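Local atomic coordinates of DegQ (PDB entry 4YO1), a protein that probably acts as a periplasmic serine endopeptidase of the HtrA family, here without its second PDZ domain. Residues A243-K248 with F260-T265. The protein carries 1 engineered substitution. Sequence-based numbering, arbitrary orientation.
Sequences AQQIIK and FVQHLT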
loop_
_atom_site.group_PDB
_atom_site.type_symbol
_atom_site.label_atom_id
_atom_site.label_comp_id
_atom_site.label_asym_id
_atom_site.label_seq_id
_atom_site.Cartn_x
_atom_site.Cartn_y
_atom_site.Cartn_z
ATOM N N ALA A 243 10.352 28.525 -3.581
ATOM C CA ALA A 243 9.633 29.377 -2.646
ATOM C C ALA A 243 10.424 30.648 -2.428
ATOM O O ALA A 243 9.853 31.727 -2.301
ATOM C CB ALA A 243 9.422 28.668 -1.336
ATOM N N GLN A 244 11.746 30.514 -2.390
ATOM C CA GLN A 244 12.604 31.649 -2.102
ATOM C C GLN A 244 12.580 32.649 -3.233
ATOM O O GLN A 244 12.613 33.855 -2.998
ATOM C CB GLN A 244 14.027 31.185 -1.894
ATOM C CG GLN A 244 14.192 30.220 -0.767
ATOM C CD GLN A 244 15.641 29.935 -0.530
ATOM O OE1 GLN A 244 16.088 28.787 -0.559
ATOM N NE2 GLN A 244 16.403 30.999 -0.310
ATOM N N GLN A 245 12.541 32.141 -4.459
ATOM C CA GLN A 245 12.494 32.990 -5.634
ATOM C C GLN A 245 11.207 33.790 -5.579
ATOM O O GLN A 245 11.205 34.998 -5.802
ATOM C CB GLN A 245 12.550 32.141 -6.901
ATOM C CG GLN A 245 13.875 31.403 -7.104
ATOM C CD GLN A 245 14.992 32.309 -7.604
ATOM O OE1 GLN A 245 14.859 32.978 -8.632
ATOM N NE2 GLN A 245 16.107 32.322 -6.881
ATOM N N ILE A 246 10.117 33.110 -5.246
ATOM C CA ILE A 246 8.821 33.756 -5.098
ATOM C C ILE A 246 8.865 34.781 -3.968
ATOM O O ILE A 246 8.333 35.876 -4.098
ATOM C CB ILE A 246 7.710 32.697 -4.868
ATOM C CG1 ILE A 246 7.420 31.957 -6.175
ATOM C CG2 ILE A 246 6.443 33.318 -4.323
ATOM C CD1 ILE A 246 6.637 30.682 -6.001
ATOM N N ILE A 247 9.524 34.435 -2.869
ATOM C CA ILE A 247 9.626 35.339 -1.727
ATOM C C ILE A 247 10.471 36.566 -2.055
ATOM O O ILE A 247 10.063 37.697 -1.783
ATOM C CB ILE A 247 10.224 34.623 -0.498
ATOM C CG1 ILE A 247 9.249 33.576 0.034
ATOM C CG2 ILE A 247 10.548 35.611 0.611
ATOM C CD1 ILE A 247 9.875 32.627 1.034
ATOM N N LYS A 248 11.639 36.343 -2.650
ATOM C CA LYS A 248 12.555 37.432 -2.964
ATOM C C LYS A 248 12.128 38.253 -4.181
ATOM O O LYS A 248 12.327 39.469 -4.211
ATOM C CB LYS A 248 13.970 36.892 -3.164
ATOM C CG LYS A 248 14.955 37.930 -3.646
ATOM C CD LYS A 248 16.390 37.441 -3.579
ATOM C CE LYS A 248 17.336 38.548 -4.025
ATOM N NZ LYS A 248 18.751 38.311 -3.637
ATOM N N PHE A 260 17.781 29.579 -12.934
ATOM C CA PHE A 260 16.600 30.395 -12.708
ATOM C C PHE A 260 16.948 31.814 -13.126
ATOM O O PHE A 260 18.008 32.334 -12.755
ATOM C CB PHE A 260 16.196 30.374 -11.227
ATOM C CG PHE A 260 15.611 29.063 -10.760
ATOM C CD1 PHE A 260 16.153 27.850 -11.162
ATOM C CD2 PHE A 260 14.538 29.047 -9.889
ATOM C CE1 PHE A 260 15.626 26.652 -10.727
ATOM C CE2 PHE A 260 14.007 27.843 -9.444
ATOM C CZ PHE A 260 14.552 26.651 -9.863
ATOM N N VAL A 261 16.066 32.441 -13.902
ATOM C CA VAL A 261 16.300 33.826 -14.300
ATOM C C VAL A 261 15.227 34.794 -13.805
ATOM O O VAL A 261 14.128 34.392 -13.413
ATOM C CB VAL A 261 16.521 33.975 -15.818
ATOM C CG1 VAL A 261 17.881 33.436 -16.206
ATOM C CG2 VAL A 261 15.421 33.275 -16.595
ATOM N N GLN A 262 15.573 36.073 -13.810
ATOM C CA GLN A 262 14.688 37.106 -13.320
ATOM C C GLN A 262 14.802 38.336 -14.221
ATOM O O GLN A 262 15.777 38.499 -14.945
ATOM C CB GLN A 262 15.051 37.455 -11.878
ATOM C CG GLN A 262 13.904 38.002 -11.049
ATOM C CD GLN A 262 12.850 36.956 -10.760
ATOM O OE1 GLN A 262 11.687 37.278 -10.523
ATOM N NE2 GLN A 262 13.253 35.690 -10.788
ATOM N N HIS A 263 13.789 39.191 -14.188
ATOM C CA HIS A 263 13.812 40.435 -14.946
ATOM C C HIS A 263 14.841 41.353 -14.298
ATOM O O HIS A 263 14.748 41.654 -13.105
ATOM C CB HIS A 263 12.421 41.085 -14.929
ATOM C CG HIS A 263 12.246 42.201 -15.914
ATOM N ND1 HIS A 263 13.128 43.262 -16.014
ATOM C CD2 HIS A 263 11.278 42.440 -16.831
ATOM C CE1 HIS A 263 12.719 44.088 -16.955
ATOM N NE2 HIS A 263 11.595 43.613 -17.468
ATOM N N LEU A 264 15.834 41.777 -15.073
ATOM C CA LEU A 264 16.816 42.736 -14.578
ATOM C C LEU A 264 16.193 44.124 -14.627
ATOM O O LEU A 264 16.383 44.872 -15.589
ATOM C CB LEU A 264 18.117 42.678 -15.392
ATOM C CG LEU A 264 19.403 43.342 -14.873
ATOM C CD1 LEU A 264 19.555 44.733 -15.452
ATOM C CD2 LEU A 264 19.477 43.394 -13.345
ATOM N N THR A 265 15.422 44.438 -13.587
ATOM C CA THR A 265 14.771 45.726 -13.446
ATOM C C THR A 265 15.821 46.802 -13.267
ATOM O O THR A 265 16.940 46.513 -12.821
ATOM C CB THR A 265 13.877 45.741 -12.206
ATOM O OG1 THR A 265 14.690 45.770 -11.030
ATOM C CG2 THR A 265 12.989 44.518 -12.172
#
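Q245, on the helix 236-249, faces F260 at the start of the strand segment, and their CA atoms, 8.6 Å apart, mark the closest backbone approach of 243-248 to 260-265, a gap bridged by the buried side chains of Q245, F260 and Q262. The aliphatic part of Q245 makes the closest contact between the two segments: its CG lies 3.7 Å from CD2 of F260 and approaches the ring obliquely. Q245 CG stands beside the backbone N and the chain bends at chi2 (-77°), which carries the amide past the ring with the two planes 78° apart. This leaves OE1 3.9 Å from F260 CB, where it accepts a hydrogen bond from the hydroxyl of S284 on the adjoining strand 281-286. Q262, two residues beyond F260 on the same side of the strand, extends past Q245 in the opposite sense. The 3.8 Å between Q245 OE1 and Q262 NE2 is no hydrogen bond, and the amide planes are turned 61° from each other; Q262 OE1 instead pairs with S251. On its other side the helix meets strand 124-128 of the protease barrels, where I246 packs on V126, while I252 of the linker touches both I246 and F260. The contact thus joins the last helix of the trypsin-like domain to the first PDZ domain. With 134 Å² buried and no hydrogen bond directly between them, the two segments meet through van der Waals packing of Q245 CG and its amide carbon against the F260 ring, and the Q245–S284 bond adds a polar link to the PDZ sheet.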